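Local coordinates for protein scyllo-inosose 3-dehydrogenase (Thermotoga maritima, PDB 3IP1) that catalyses the zinc-dependent oxidation of scyllo-inosose to 3-dehydro-scyllo-inosose with NAD(+) as acceptor, and probably works in myo-inositol degradation, at residues Thr56-Lys61 against Val167-Ala172; Pro86-Phe91 against Leu150-Phe155; Cys126-Leu131 against Tyr171-Arg176; Met130-His135 against Gly343-Gly348; Asn202-Arg207 against Ala231-Ala236. All blocks are in the same frame, centred on the assembly; numbering follows the deposited sequence.

Contact 1. Residues Thr56-Lys61 against Val167-Ala172; sequences TEIIIK and VDAKYA
Val167 pairs with Ile58 in both directions, the last hydrogen-bonded pair of an antiparallel ladder in the GroES-like catalytic domain. Val167 O takes the N-H of Ile58 at 2.9 Å in an almost straight bond (175°), and Val167 N returns one to Ile58 O at 3.0 Å. The two side chains share one face of the sheet: Val167 CG2 lies 3.8 Å from Ile58 CG1 and also meets Ile60 CD1 at 3.7 Å, so one methyl is held by two isoleucines of the facing strand. Beyond it Asp168 and Glu57 form a non-hydrogen-bonded pair whose side chains diverge. The carboxylate reaches to Thr56, just before strand 57-66, where Asp168 OD2 accepts the Thr56 hydroxyl, OG1, at 2.7 Å from above its plane, 37° out of it. Asp168 OD1 meanwhile takes the N-H of Lys170 at 2.8 Å through its anti lone pair. This closes an Asx turn, and the carboxylate thereby ties the turn to Thr56. Ala169 follows, its N bonded to Thr56 O at 2.8 Å as the chain leaves the strand for a short 3-10 segment. That turn carries Ala172 back over the sheet, where its CB rests 3.7 Å from Ile58 CD1. Ile58 gets there because CG1 sits between the backbone N and carbonyl carbon (chi1 62°) and the chain then runs straight out to CD1. Strand 57-66 bonds along its other edge to strand 98-106, whose Ala106 adds to the apolar surface around Ile58, and past the turn the chain enters strand 172-174.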
# COMPACT_ATOMS: atom_id res chain seq x y z
N THR A 56 8.36 -29.03 20.24
CA THR A 56 7.60 -28.41 19.14
C THR A 56 7.69 -29.20 17.83
O THR A 56 7.08 -28.83 16.84
CB THR A 56 8.12 -26.98 18.85
OG1 THR A 56 9.54 -27.06 18.70
CG2 THR A 56 7.79 -26.03 19.99
N GLU A 57 8.45 -30.29 17.83
CA GLU A 57 8.68 -31.07 16.62
C GLU A 57 7.60 -32.10 16.35
O GLU A 57 6.91 -32.56 17.26
CB GLU A 57 10.06 -31.74 16.66
CG GLU A 57 11.20 -30.72 16.56
CD GLU A 57 12.59 -31.33 16.72
OE1 GLU A 57 12.73 -32.38 17.39
OE2 GLU A 57 13.56 -30.75 16.16
N ILE A 58 7.46 -32.44 15.07
CA ILE A 58 6.61 -33.54 14.60
C ILE A 58 7.41 -34.40 13.63
O ILE A 58 8.39 -33.95 13.04
CB ILE A 58 5.34 -33.05 13.85
CG1 ILE A 58 5.74 -32.26 12.57
CG2 ILE A 58 4.44 -32.21 14.79
CD1 ILE A 58 4.58 -31.82 11.64
N ILE A 59 6.96 -35.63 13.48
CA ILE A 59 7.50 -36.56 12.51
C ILE A 59 6.36 -36.85 11.56
O ILE A 59 5.24 -37.12 11.99
CB ILE A 59 7.99 -37.88 13.19
CG1 ILE A 59 9.22 -37.59 14.08
CG2 ILE A 59 8.35 -38.96 12.17
CD1 ILE A 59 9.52 -38.72 15.09
N ILE A 60 6.67 -36.77 10.27
CA ILE A 60 5.71 -36.96 9.21
C ILE A 60 6.07 -38.21 8.40
O ILE A 60 7.23 -38.41 8.04
CB ILE A 60 5.73 -35.74 8.27
CG1 ILE A 60 5.37 -34.45 9.04
CG2 ILE A 60 4.81 -35.96 7.06
CD1 ILE A 60 5.78 -33.14 8.31
N LYS A 61 5.09 -39.05 8.12
CA LYS A 61 5.29 -40.17 7.21
C LYS A 61 5.07 -39.60 5.83
O LYS A 61 3.96 -39.17 5.51
CB LYS A 61 4.26 -41.24 7.54
CG LYS A 61 4.25 -42.49 6.68
CD LYS A 61 3.30 -43.51 7.35
CE LYS A 61 2.97 -44.70 6.46
NZ LYS A 61 4.19 -45.29 5.85
N VAL A 167 10.23 -32.30 11.27
CA VAL A 167 10.26 -30.84 11.16
C VAL A 167 9.61 -30.21 12.39
O VAL A 167 8.77 -30.83 13.05
CB VAL A 167 9.51 -30.30 9.90
CG1 VAL A 167 10.11 -30.83 8.63
CG2 VAL A 167 8.03 -30.65 9.94
N ASP A 168 9.95 -28.95 12.67
CA ASP A 168 9.21 -28.18 13.66
C ASP A 168 7.77 -27.92 13.21
O ASP A 168 7.51 -27.65 12.04
CB ASP A 168 9.88 -26.85 13.96
CG ASP A 168 9.35 -26.23 15.23
OD1 ASP A 168 8.19 -25.75 15.26
OD2 ASP A 168 10.10 -26.24 16.22
N ALA A 169 6.84 -27.99 14.17
CA ALA A 169 5.42 -27.81 13.89
C ALA A 169 5.13 -26.48 13.21
O ALA A 169 4.21 -26.38 12.41
CB ALA A 169 4.59 -27.93 15.19
N LYS A 170 5.95 -25.48 13.53
CA LYS A 170 5.74 -24.14 13.02
C LYS A 170 5.99 -24.02 11.51
O LYS A 170 5.62 -23.00 10.91
CB LYS A 170 6.59 -23.12 13.81
CG LYS A 170 8.03 -22.99 13.33
CD LYS A 170 8.90 -22.26 14.36
CE LYS A 170 10.26 -21.94 13.77
NZ LYS A 170 11.09 -21.23 14.77
N TYR A 171 6.59 -25.04 10.89
CA TYR A 171 6.69 -25.08 9.41
C TYR A 171 5.59 -25.85 8.71
O TYR A 171 5.47 -25.77 7.48
CB TYR A 171 8.06 -25.60 8.94
CG TYR A 171 9.21 -24.92 9.63
CD1 TYR A 171 9.40 -23.54 9.52
CD2 TYR A 171 10.12 -25.66 10.38
CE1 TYR A 171 10.46 -22.91 10.16
CE2 TYR A 171 11.20 -25.03 11.04
CZ TYR A 171 11.36 -23.65 10.90
OH TYR A 171 12.40 -23.00 11.53
N ALA A 172 4.80 -26.63 9.45
CA ALA A 172 3.78 -27.49 8.84
C ALA A 172 2.42 -26.79 8.70
O ALA A 172 2.06 -25.99 9.55
CB ALA A 172 3.64 -28.80 9.63

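Contact 2. Residues Pro86-Phe91 against Leu150-Phe155; sequences PGLTGF and LNELGF
The Phe155 ring meets Leu88 O obliquely, Phe155 CD2 lying 3.6 Å from Leu88 O, and the Phe91 ring likewise has Phe155 O at a slant, with Phe91 CE1 4.1 Å from Phe155 O. Neither ring stacks on the other; their ring partners come from outside, His97 and Tyr85 for Phe155 and Trp37 for Phe91. These loops of the GroES-like domain lie beside the catalytic metal site: His97 binds that metal, and Phe155 also packs on Ser70, assigned by similarity to the charge relay system. The two segments join through one direct hydrogen bond, from Gly90 N to Phe155 O at 2.9 Å and essentially straight (178°), though the donor is tilted from the carbonyl plane. Gly154, at positive phi, turns the chain between short strand 151-152 and Phe155, and Phe155 N bonds back to Glu152 O. Leu88 crosses the carboxylate of Glu152: with CG anti to the backbone N (chi1 179°), its CD2 methyl comes to 3.5 Å from Glu152 OE2. The other carboxylate oxygen, Glu152 OE1, lies close to Glu129 OE2, a like-charge neighbour. The second link between the segments is a water, which donates both its hydrogens, one to Leu88 O at 2.9 Å and the other to Glu152 OE2 at 2.6 Å.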
# COMPACT_ATOMS: atom_id res chain seq x y z
N PRO A 86 24.38 -23.13 -6.67
CA PRO A 86 25.30 -22.13 -6.15
C PRO A 86 25.08 -21.72 -4.69
O PRO A 86 25.90 -20.97 -4.14
CB PRO A 86 25.09 -20.93 -7.09
CG PRO A 86 23.64 -21.09 -7.60
CD PRO A 86 23.24 -22.54 -7.40
N GLY A 87 24.01 -22.22 -4.06
CA GLY A 87 23.59 -21.75 -2.73
C GLY A 87 23.97 -22.58 -1.52
O GLY A 87 24.89 -23.40 -1.56
N LEU A 88 23.26 -22.33 -0.42
CA LEU A 88 23.46 -23.01 0.86
C LEU A 88 23.32 -24.54 0.76
O LEU A 88 22.31 -25.05 0.28
CB LEU A 88 22.46 -22.47 1.89
CG LEU A 88 22.46 -23.05 3.30
CD1 LEU A 88 23.77 -22.66 4.03
CD2 LEU A 88 21.24 -22.56 4.04
N THR A 89 24.35 -25.24 1.22
CA THR A 89 24.45 -26.69 1.10
C THR A 89 25.30 -27.27 2.25
O THR A 89 26.42 -26.81 2.49
CB THR A 89 25.07 -27.08 -0.26
OG1 THR A 89 26.07 -26.11 -0.62
CG2 THR A 89 24.01 -27.12 -1.36
N GLY A 90 24.74 -28.26 2.94
CA GLY A 90 25.42 -28.92 4.06
C GLY A 90 25.36 -30.43 3.84
O GLY A 90 24.36 -31.05 4.17
N PHE A 91 26.42 -31.01 3.26
CA PHE A 91 26.46 -32.43 2.88
C PHE A 91 27.26 -33.29 3.88
O PHE A 91 28.26 -32.83 4.43
CB PHE A 91 27.04 -32.60 1.47
CG PHE A 91 26.24 -31.89 0.38
CD1 PHE A 91 24.84 -31.88 0.40
CD2 PHE A 91 26.90 -31.26 -0.68
CE1 PHE A 91 24.12 -31.24 -0.59
CE2 PHE A 91 26.19 -30.62 -1.69
CZ PHE A 91 24.79 -30.62 -1.65
N LEU A 150 18.91 -18.74 8.87
CA LEU A 150 18.16 -19.66 8.05
C LEU A 150 18.84 -21.04 7.91
O LEU A 150 20.05 -21.12 7.73
CB LEU A 150 17.99 -19.03 6.66
CG LEU A 150 17.21 -19.72 5.53
CD1 LEU A 150 15.66 -19.73 5.72
CD2 LEU A 150 17.56 -19.02 4.20
N ASN A 151 18.04 -22.11 7.99
CA ASN A 151 18.43 -23.43 7.48
C ASN A 151 17.46 -23.82 6.38
O ASN A 151 16.42 -23.17 6.20
CB ASN A 151 18.38 -24.48 8.60
CG ASN A 151 19.48 -24.27 9.62
OD1 ASN A 151 20.62 -24.63 9.36
ND2 ASN A 151 19.15 -23.66 10.76
N GLU A 152 17.78 -24.88 5.64
CA GLU A 152 16.98 -25.25 4.50
C GLU A 152 16.79 -26.75 4.38
O GLU A 152 17.76 -27.53 4.28
CB GLU A 152 17.55 -24.66 3.20
CG GLU A 152 17.09 -23.23 2.95
CD GLU A 152 17.60 -22.65 1.67
OE1 GLU A 152 16.89 -22.70 0.65
OE2 GLU A 152 18.74 -22.13 1.68
N LEU A 153 15.52 -27.14 4.42
CA LEU A 153 15.12 -28.52 4.32
C LEU A 153 15.55 -29.10 2.97
O LEU A 153 15.22 -28.54 1.93
CB LEU A 153 13.59 -28.60 4.44
CG LEU A 153 13.04 -30.00 4.61
CD1 LEU A 153 13.27 -30.48 6.05
CD2 LEU A 153 11.57 -29.98 4.24
N GLY A 154 16.25 -30.23 3.00
CA GLY A 154 16.76 -30.85 1.77
C GLY A 154 17.97 -30.18 1.17
O GLY A 154 18.33 -30.47 0.03
N PHE A 155 18.61 -29.29 1.93
CA PHE A 155 19.85 -28.61 1.53
C PHE A 155 20.95 -28.77 2.58
O PHE A 155 22.08 -29.18 2.26
CB PHE A 155 19.59 -27.14 1.24
CG PHE A 155 18.79 -26.90 -0.03
CD1 PHE A 155 17.40 -27.00 -0.01
CD2 PHE A 155 19.43 -26.63 -1.23
CE1 PHE A 155 16.65 -26.81 -1.20
CE2 PHE A 155 18.70 -26.43 -2.41
CZ PHE A 155 17.30 -26.52 -2.38
O HOH W 1 19.91 -23.54 -0.23

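Contact 3. Residues Cys126-Leu131 against Tyr171-Arg176; sequences CAEEML and YAWSLR
The striking feature is the indole-carboxylate bond between Trp173 and Glu128: Trp173 NE1 gives its hydrogen to Glu128 OE2 at only 2.6 Å, in a nearly straight line (172°). OE2 lies in the indole plane and receives through its anti lone pair, and the carboxylate is almost coplanar with the ring, 11° apart. An extended Glu128 chain beyond CG carries the group to the ring's edge. The other oxygen, OE1, accepts from Ser345 OG and Trp132 NE1, so the carboxylate is gripped at both ends and its rotation is fixed. Beneath it the backbones form an antiparallel ladder, strand 124-127 against strand 172-174, at the edge of the curled sheet of the GroES-like domain. Cys126 and Trp173 are its hydrogen-bonded pair, with Trp173 N to Cys126 O at 2.9 Å, and Glu128 N carries on with a bond to Tyr171 O at 3.0 Å. On the face of Cys126 and Trp173, Cys126 SG touches Leu175 CD2 at 3.9 Å. At the far end Leu131 lies across Tyr171 at about a right angle, its CD2 methyl over one ring face at 3.9 Å from the centroid. The Tyr171 hydroxyl passes beyond it to hydrogen-bond Trp132 O.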
# COMPACT_ATOMS: atom_id res chain seq x y z
N CYS A 126 1.63 -30.42 4.64
CA CYS A 126 2.80 -30.12 3.84
C CYS A 126 3.66 -29.19 4.70
O CYS A 126 3.21 -28.72 5.74
CB CYS A 126 2.42 -29.44 2.53
SG CYS A 126 1.63 -27.83 2.76
N ALA A 127 4.90 -28.93 4.29
CA ALA A 127 5.73 -28.05 5.10
C ALA A 127 6.60 -27.11 4.28
O ALA A 127 6.87 -27.35 3.09
CB ALA A 127 6.56 -28.85 6.10
N GLU A 128 7.00 -26.02 4.91
CA GLU A 128 7.86 -25.04 4.28
C GLU A 128 9.29 -25.58 4.23
O GLU A 128 9.70 -26.39 5.07
CB GLU A 128 7.80 -23.70 5.05
CG GLU A 128 6.38 -23.20 5.28
CD GLU A 128 6.31 -21.94 6.13
OE1 GLU A 128 7.30 -21.21 6.26
OE2 GLU A 128 5.23 -21.68 6.67
N GLU A 129 10.04 -25.12 3.24
CA GLU A 129 11.45 -25.48 3.07
C GLU A 129 12.41 -24.45 3.74
O GLU A 129 13.53 -24.82 4.15
CB GLU A 129 11.73 -25.67 1.57
CG GLU A 129 13.18 -25.87 1.15
CD GLU A 129 13.97 -24.57 1.03
OE1 GLU A 129 13.38 -23.47 0.98
OE2 GLU A 129 15.20 -24.64 0.97
N MSE A 130 11.98 -23.19 3.86
CA MSE A 130 12.78 -22.15 4.50
C MSE A 130 12.58 -22.26 6.00
O MSE A 130 11.52 -21.93 6.50
CB MSE A 130 12.36 -20.74 4.04
CG MSE A 130 12.34 -20.48 2.52
SE MSE A 130 14.14 -20.36 1.73
CE MSE A 130 14.49 -18.48 2.17
N LEU A 131 13.59 -22.74 6.71
CA LEU A 131 13.46 -22.94 8.14
C LEU A 131 13.93 -21.68 8.88
O LEU A 131 15.06 -21.60 9.37
CB LEU A 131 14.17 -24.23 8.59
CG LEU A 131 13.99 -25.44 7.63
CD1 LEU A 131 14.89 -26.60 8.03
CD2 LEU A 131 12.50 -25.89 7.46
N TYR A 171 6.59 -25.04 10.89
CA TYR A 171 6.69 -25.08 9.41
C TYR A 171 5.59 -25.85 8.71
O TYR A 171 5.47 -25.77 7.48
CB TYR A 171 8.06 -25.60 8.94
CG TYR A 171 9.21 -24.92 9.63
CD1 TYR A 171 9.40 -23.54 9.52
CD2 TYR A 171 10.12 -25.66 10.38
CE1 TYR A 171 10.46 -22.91 10.16
CE2 TYR A 171 11.20 -25.03 11.04
CZ TYR A 171 11.36 -23.65 10.90
OH TYR A 171 12.40 -23.00 11.53
N ALA A 172 4.80 -26.63 9.45
CA ALA A 172 3.78 -27.49 8.84
C ALA A 172 2.42 -26.79 8.70
O ALA A 172 2.06 -25.99 9.55
CB ALA A 172 3.64 -28.80 9.63
N TRP A 173 1.70 -27.10 7.62
CA TRP A 173 0.38 -26.54 7.31
C TRP A 173 -0.60 -27.66 6.98
O TRP A 173 -0.28 -28.58 6.22
CB TRP A 173 0.47 -25.57 6.12
CG TRP A 173 1.24 -24.32 6.43
CD1 TRP A 173 2.56 -24.07 6.19
CD2 TRP A 173 0.72 -23.14 7.07
NE1 TRP A 173 2.89 -22.81 6.63
CE2 TRP A 173 1.78 -22.22 7.17
CE3 TRP A 173 -0.54 -22.78 7.57
CZ2 TRP A 173 1.63 -20.94 7.73
CZ3 TRP A 173 -0.70 -21.51 8.14
CH2 TRP A 173 0.38 -20.61 8.20
N SER A 174 -1.80 -27.57 7.51
CA SER A 174 -2.77 -28.64 7.33
C SER A 174 -3.27 -28.74 5.89
O SER A 174 -3.53 -27.72 5.27
CB SER A 174 -3.97 -28.43 8.24
OG SER A 174 -4.92 -29.45 8.00
N LEU A 175 -3.43 -29.96 5.39
CA LEU A 175 -4.10 -30.17 4.11
C LEU A 175 -5.56 -30.65 4.24
O LEU A 175 -6.11 -31.21 3.28
CB LEU A 175 -3.32 -31.15 3.23
CG LEU A 175 -1.87 -30.79 2.83
CD1 LEU A 175 -1.26 -31.99 2.11
CD2 LEU A 175 -1.76 -29.50 1.98
N ARG A 176 -6.19 -30.47 5.41
CA ARG A 176 -7.59 -30.91 5.66
C ARG A 176 -8.57 -30.43 4.59
O ARG A 176 -9.46 -31.16 4.14
CB ARG A 176 -8.08 -30.40 7.02
CG ARG A 176 -7.67 -31.23 8.21
CD ARG A 176 -8.77 -32.19 8.62
NE ARG A 176 -10.05 -31.52 8.83
CZ ARG A 176 -11.11 -32.10 9.37
NH1 ARG A 176 -12.24 -31.44 9.52
NH2 ARG A 176 -11.02 -33.36 9.77

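Contact 4. Residues Met130-His135 against Gly343-Gly348; sequences MLWCGH and GHSGHG. With CD (cadmium ion), chain E.
The backbones of Met130 and Ser345 are the nearest, CA to CA 6.6 Å, and the one direct bond between the segments runs from Met130 N to the side chain of His344, whose NE2 accepts at 3.3 Å. This donor is tilted 27° out of the imidazole plane, and the N-H of Glu129 is a second donor to the same nitrogen. Met130, present as selenomethionine, then lays its CG over one face of that ring, 3.9 Å from the centroid, in a CH-pi contact. Its chain, bent at chi2 and chi3, takes the selenium off to a slanting position beyond the ring. Ser345 fills the next step, its OG 3.3 Å from Met130 CB. Trp132 CD1 lies 3.6 Å from Ser345 OG, which meets the indole at its edge, near the ring plane, the two sharing Glu128 as polar partner. The contact thus joins the catalytic domain to the loop that leads from strand 337-340 of the coenzyme-binding Rossmann domain into helix 349-358, close to the catalytic metal, since His344 also packs on its ligand Glu195. Two residues beyond Met130-Leu131 begins the four-cysteine structural metal lobe of zinc alcohol dehydrogenases. In this crystal a cadmium ion occupies the zinc site, bound by Cys133 SG at 2.5 Å together with Cys136, Cys139 and Cys147. Cys133 SG also accepts from His135 N, at 3.3 Å, and sits over the centre of the His135 imidazole. The His135 carbonyl is bonded to Arg113 of a neighbouring subunit.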
# COMPACT_ATOMS: atom_id res chain seq x y z
N MSE A 130 11.98 -23.19 3.86
CA MSE A 130 12.78 -22.15 4.50
C MSE A 130 12.58 -22.26 6.00
O MSE A 130 11.52 -21.93 6.50
CB MSE A 130 12.36 -20.74 4.04
CG MSE A 130 12.34 -20.48 2.52
SE MSE A 130 14.14 -20.36 1.73
CE MSE A 130 14.49 -18.48 2.17
N LEU A 131 13.59 -22.74 6.71
CA LEU A 131 13.46 -22.94 8.14
C LEU A 131 13.93 -21.68 8.88
O LEU A 131 15.06 -21.60 9.37
CB LEU A 131 14.17 -24.23 8.59
CG LEU A 131 13.99 -25.44 7.63
CD1 LEU A 131 14.89 -26.60 8.03
CD2 LEU A 131 12.50 -25.89 7.46
N TRP A 132 13.05 -20.67 8.91
CA TRP A 132 13.29 -19.38 9.57
C TRP A 132 13.33 -19.52 11.10
O TRP A 132 12.68 -20.39 11.68
CB TRP A 132 12.20 -18.36 9.17
CG TRP A 132 10.81 -18.96 9.10
CD1 TRP A 132 10.22 -19.50 8.00
CD2 TRP A 132 9.86 -19.08 10.17
NE1 TRP A 132 8.95 -19.95 8.31
CE2 TRP A 132 8.71 -19.70 9.63
CE3 TRP A 132 9.86 -18.71 11.52
CZ2 TRP A 132 7.58 -19.99 10.41
CZ3 TRP A 132 8.72 -18.98 12.29
CH2 TRP A 132 7.60 -19.61 11.72
N CYS A 133 14.13 -18.68 11.76
CA CYS A 133 14.38 -18.83 13.20
C CYS A 133 13.21 -18.29 14.03
O CYS A 133 12.87 -18.85 15.07
CB CYS A 133 15.72 -18.19 13.62
SG CYS A 133 15.80 -16.35 13.72
N GLY A 134 12.56 -17.23 13.58
CA GLY A 134 11.45 -16.66 14.31
C GLY A 134 11.84 -15.53 15.24
O GLY A 134 10.97 -14.86 15.76
N HIS A 135 13.14 -15.29 15.44
CA HIS A 135 13.60 -14.32 16.44
C HIS A 135 14.51 -13.19 15.92
O HIS A 135 14.71 -12.17 16.63
CB HIS A 135 14.26 -15.02 17.66
CG HIS A 135 15.43 -15.89 17.33
ND1 HIS A 135 16.70 -15.39 17.08
CD2 HIS A 135 15.54 -17.24 17.25
CE1 HIS A 135 17.53 -16.38 16.83
NE2 HIS A 135 16.85 -17.52 16.93
N GLY A 343 11.80 -17.31 -2.03
CA GLY A 343 11.17 -18.02 -0.91
C GLY A 343 9.66 -18.16 -1.01
O GLY A 343 9.04 -17.83 -2.05
N HIS A 344 9.06 -18.64 0.07
CA HIS A 344 7.66 -19.03 0.04
C HIS A 344 7.04 -18.93 1.44
O HIS A 344 5.87 -19.25 1.63
CB HIS A 344 7.58 -20.47 -0.45
CG HIS A 344 8.48 -21.40 0.31
ND1 HIS A 344 9.63 -21.93 -0.23
CD2 HIS A 344 8.41 -21.84 1.59
CE1 HIS A 344 10.23 -22.68 0.69
NE2 HIS A 344 9.51 -22.65 1.80
N SER A 345 7.83 -18.50 2.42
CA SER A 345 7.39 -18.43 3.83
C SER A 345 6.70 -17.10 4.13
O SER A 345 6.78 -16.17 3.34
CB SER A 345 8.59 -18.64 4.78
OG SER A 345 9.17 -19.93 4.56
N GLY A 346 6.00 -17.05 5.26
CA GLY A 346 5.38 -15.84 5.77
C GLY A 346 4.14 -15.41 5.02
O GLY A 346 3.74 -16.06 4.03
N HIS A 347 3.52 -14.32 5.51
CA HIS A 347 2.42 -13.61 4.79
C HIS A 347 1.15 -14.42 4.60
O HIS A 347 0.21 -13.94 4.00
CB HIS A 347 2.93 -13.06 3.43
CG HIS A 347 4.22 -12.31 3.54
ND1 HIS A 347 4.29 -11.03 4.05
CD2 HIS A 347 5.49 -12.68 3.28
CE1 HIS A 347 5.55 -10.64 4.07
NE2 HIS A 347 6.30 -11.62 3.60
N GLY A 348 1.13 -15.65 5.10
CA GLY A 348 -0.00 -16.54 4.95
C GLY A 348 -0.11 -17.04 3.52
O GLY A 348 -1.20 -17.31 3.03
CD CD E . 15.07 -15.39 11.51

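Contact 5. Residues Asn202-Arg207 against Ala231-Ala236; sequences NAVIVR and AILKHA
Two helices, 194-207 and 224-235, meet here in a wholly apolar contact on one side of the Rossmann-fold sheet, Val204 and Ile205 against Ile232 and Leu233. The axes of the stretches 202-207 and 231-235 approach to 10.5 Å, with 40° between their directions, wide enough that only side chains touch. Val204 and Leu233 reach toward each other tip to tip, with Val204 CG1 3.8 Å from Leu233 CD1 and Leu233 CD2 meeting Val204 CG2. Next to them Ile205 crosses Ile232, Ile205 CG1 lying 4.0 Å from Ile232 CG2 and Ile205 CD1 just as near. That methyl faces across because it stands anti to the backbone N of Ile232. Helix 194-207 widens into a pi-type turn in this stretch, where Arg207 N bonds to Asn202 O at 2.8 Å. Ile232 also packs on Thr197, Ala200 and Tyr201, earlier in the same helix. Ile225, which by similarity binds NAD(+), lies in the first turn of helix 224-235. Below the pair lies strand 285-288, whose Leu285 touches both Val204 and Leu233, while Arg212 and Pro213 of a neighbouring subunit pack against Ile205 and Ala236.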
# COMPACT_ATOMS: atom_id res chain seq x y z
N ASN A 202 4.29 -15.99 -3.80
CA ASN A 202 5.08 -14.94 -3.15
C ASN A 202 5.61 -13.95 -4.19
O ASN A 202 5.62 -12.74 -3.98
CB ASN A 202 6.25 -15.57 -2.38
CG ASN A 202 7.08 -14.53 -1.60
OD1 ASN A 202 6.59 -13.91 -0.66
ND2 ASN A 202 8.35 -14.38 -1.97
N ALA A 203 6.03 -14.47 -5.34
CA ALA A 203 6.60 -13.65 -6.37
C ALA A 203 5.57 -12.72 -7.00
O ALA A 203 5.85 -11.55 -7.19
CB ALA A 203 7.29 -14.51 -7.42
N VAL A 204 4.37 -13.22 -7.30
CA VAL A 204 3.39 -12.39 -8.03
C VAL A 204 2.36 -11.60 -7.19
O VAL A 204 1.91 -10.53 -7.62
CB VAL A 204 2.66 -13.16 -9.17
CG1 VAL A 204 3.67 -13.69 -10.18
CG2 VAL A 204 1.79 -14.29 -8.64
N ILE A 205 2.00 -12.15 -6.03
CA ILE A 205 0.98 -11.55 -5.16
C ILE A 205 1.65 -10.69 -4.09
O ILE A 205 1.34 -9.50 -3.97
CB ILE A 205 0.07 -12.63 -4.49
CG1 ILE A 205 -0.65 -13.49 -5.53
CG2 ILE A 205 -0.94 -11.99 -3.50
CD1 ILE A 205 -1.37 -12.73 -6.61
N VAL A 206 2.58 -11.29 -3.34
CA VAL A 206 3.24 -10.61 -2.23
C VAL A 206 4.30 -9.58 -2.67
O VAL A 206 4.21 -8.42 -2.31
CB VAL A 206 3.88 -11.60 -1.23
CG1 VAL A 206 4.44 -10.85 -0.01
CG2 VAL A 206 2.83 -12.66 -0.78
N ARG A 207 5.33 -10.03 -3.41
CA ARG A 207 6.38 -9.13 -3.90
C ARG A 207 5.93 -8.29 -5.09
O ARG A 207 6.17 -7.09 -5.13
CB ARG A 207 7.63 -9.94 -4.29
CG ARG A 207 8.36 -10.55 -3.11
CD ARG A 207 8.86 -9.46 -2.17
NE ARG A 207 10.02 -8.78 -2.74
CZ ARG A 207 10.24 -7.47 -2.70
NH1 ARG A 207 9.38 -6.66 -2.11
NH2 ARG A 207 11.35 -6.99 -3.23
N ALA A 231 -1.65 -20.16 -13.35
CA ALA A 231 -2.81 -20.57 -12.57
C ALA A 231 -3.21 -19.50 -11.57
O ALA A 231 -4.39 -19.13 -11.49
CB ALA A 231 -2.51 -21.90 -11.85
N ILE A 232 -2.25 -19.00 -10.79
CA ILE A 232 -2.55 -18.04 -9.73
C ILE A 232 -3.15 -16.76 -10.29
O ILE A 232 -4.15 -16.24 -9.78
CB ILE A 232 -1.30 -17.69 -8.89
CG1 ILE A 232 -0.89 -18.89 -8.00
CG2 ILE A 232 -1.58 -16.47 -8.03
CD1 ILE A 232 0.64 -18.88 -7.62
N LEU A 233 -2.52 -16.25 -11.35
CA LEU A 233 -2.89 -14.98 -11.93
C LEU A 233 -4.19 -15.04 -12.73
O LEU A 233 -4.92 -14.06 -12.77
CB LEU A 233 -1.73 -14.42 -12.75
CG LEU A 233 -0.58 -13.95 -11.84
CD1 LEU A 233 0.72 -13.65 -12.63
CD2 LEU A 233 -1.04 -12.74 -10.99
N LYS A 234 -4.49 -16.19 -13.34
CA LYS A 234 -5.82 -16.39 -13.89
C LYS A 234 -6.88 -16.40 -12.78
O LYS A 234 -7.85 -15.66 -12.86
CB LYS A 234 -5.93 -17.65 -14.76
CG LYS A 234 -7.10 -17.62 -15.75
CD LYS A 234 -7.05 -16.38 -16.66
CE LYS A 234 -8.31 -16.27 -17.55
NZ LYS A 234 -8.22 -15.11 -18.49
N HIS A 235 -6.66 -17.20 -11.73
CA HIS A 235 -7.55 -17.19 -10.57
C HIS A 235 -7.67 -15.80 -9.93
O HIS A 235 -8.71 -15.49 -9.34
CB HIS A 235 -7.16 -18.26 -9.53
CG HIS A 235 -7.74 -19.61 -9.85
ND1 HIS A 235 -7.19 -20.46 -10.79
CD2 HIS A 235 -8.85 -20.24 -9.39
CE1 HIS A 235 -7.92 -21.56 -10.88
NE2 HIS A 235 -8.94 -21.45 -10.05
N ALA A 236 -6.64 -14.97 -10.10
CA ALA A 236 -6.62 -13.60 -9.56
C ALA A 236 -7.38 -12.60 -10.41
O ALA A 236 -7.48 -11.41 -10.05
CB ALA A 236 -5.19 -13.12 -9.37

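All five contacts are buried, and they differ in chemistry more than in depth. Contacts 1 and 3 are ladders of one curled sheet and share Tyr171 and Ala172, but contact 1 closes on a threonine-aspartate bond and contact 3 on an indole-carboxylate one. Contact 3 passes Met130 and Leu131 on to contact 4, where the bonding becomes histidine to backbone and the partner belongs to the other domain. Contact 2 joins loops beside the catalytic metal through one backbone bond and a water, and its strand 151-152 pairs with the 130-131 strand of contacts 3 and 4. Contact 5, purely apolar, lies in the coenzyme domain and touches contact 4 through Val206 and His347.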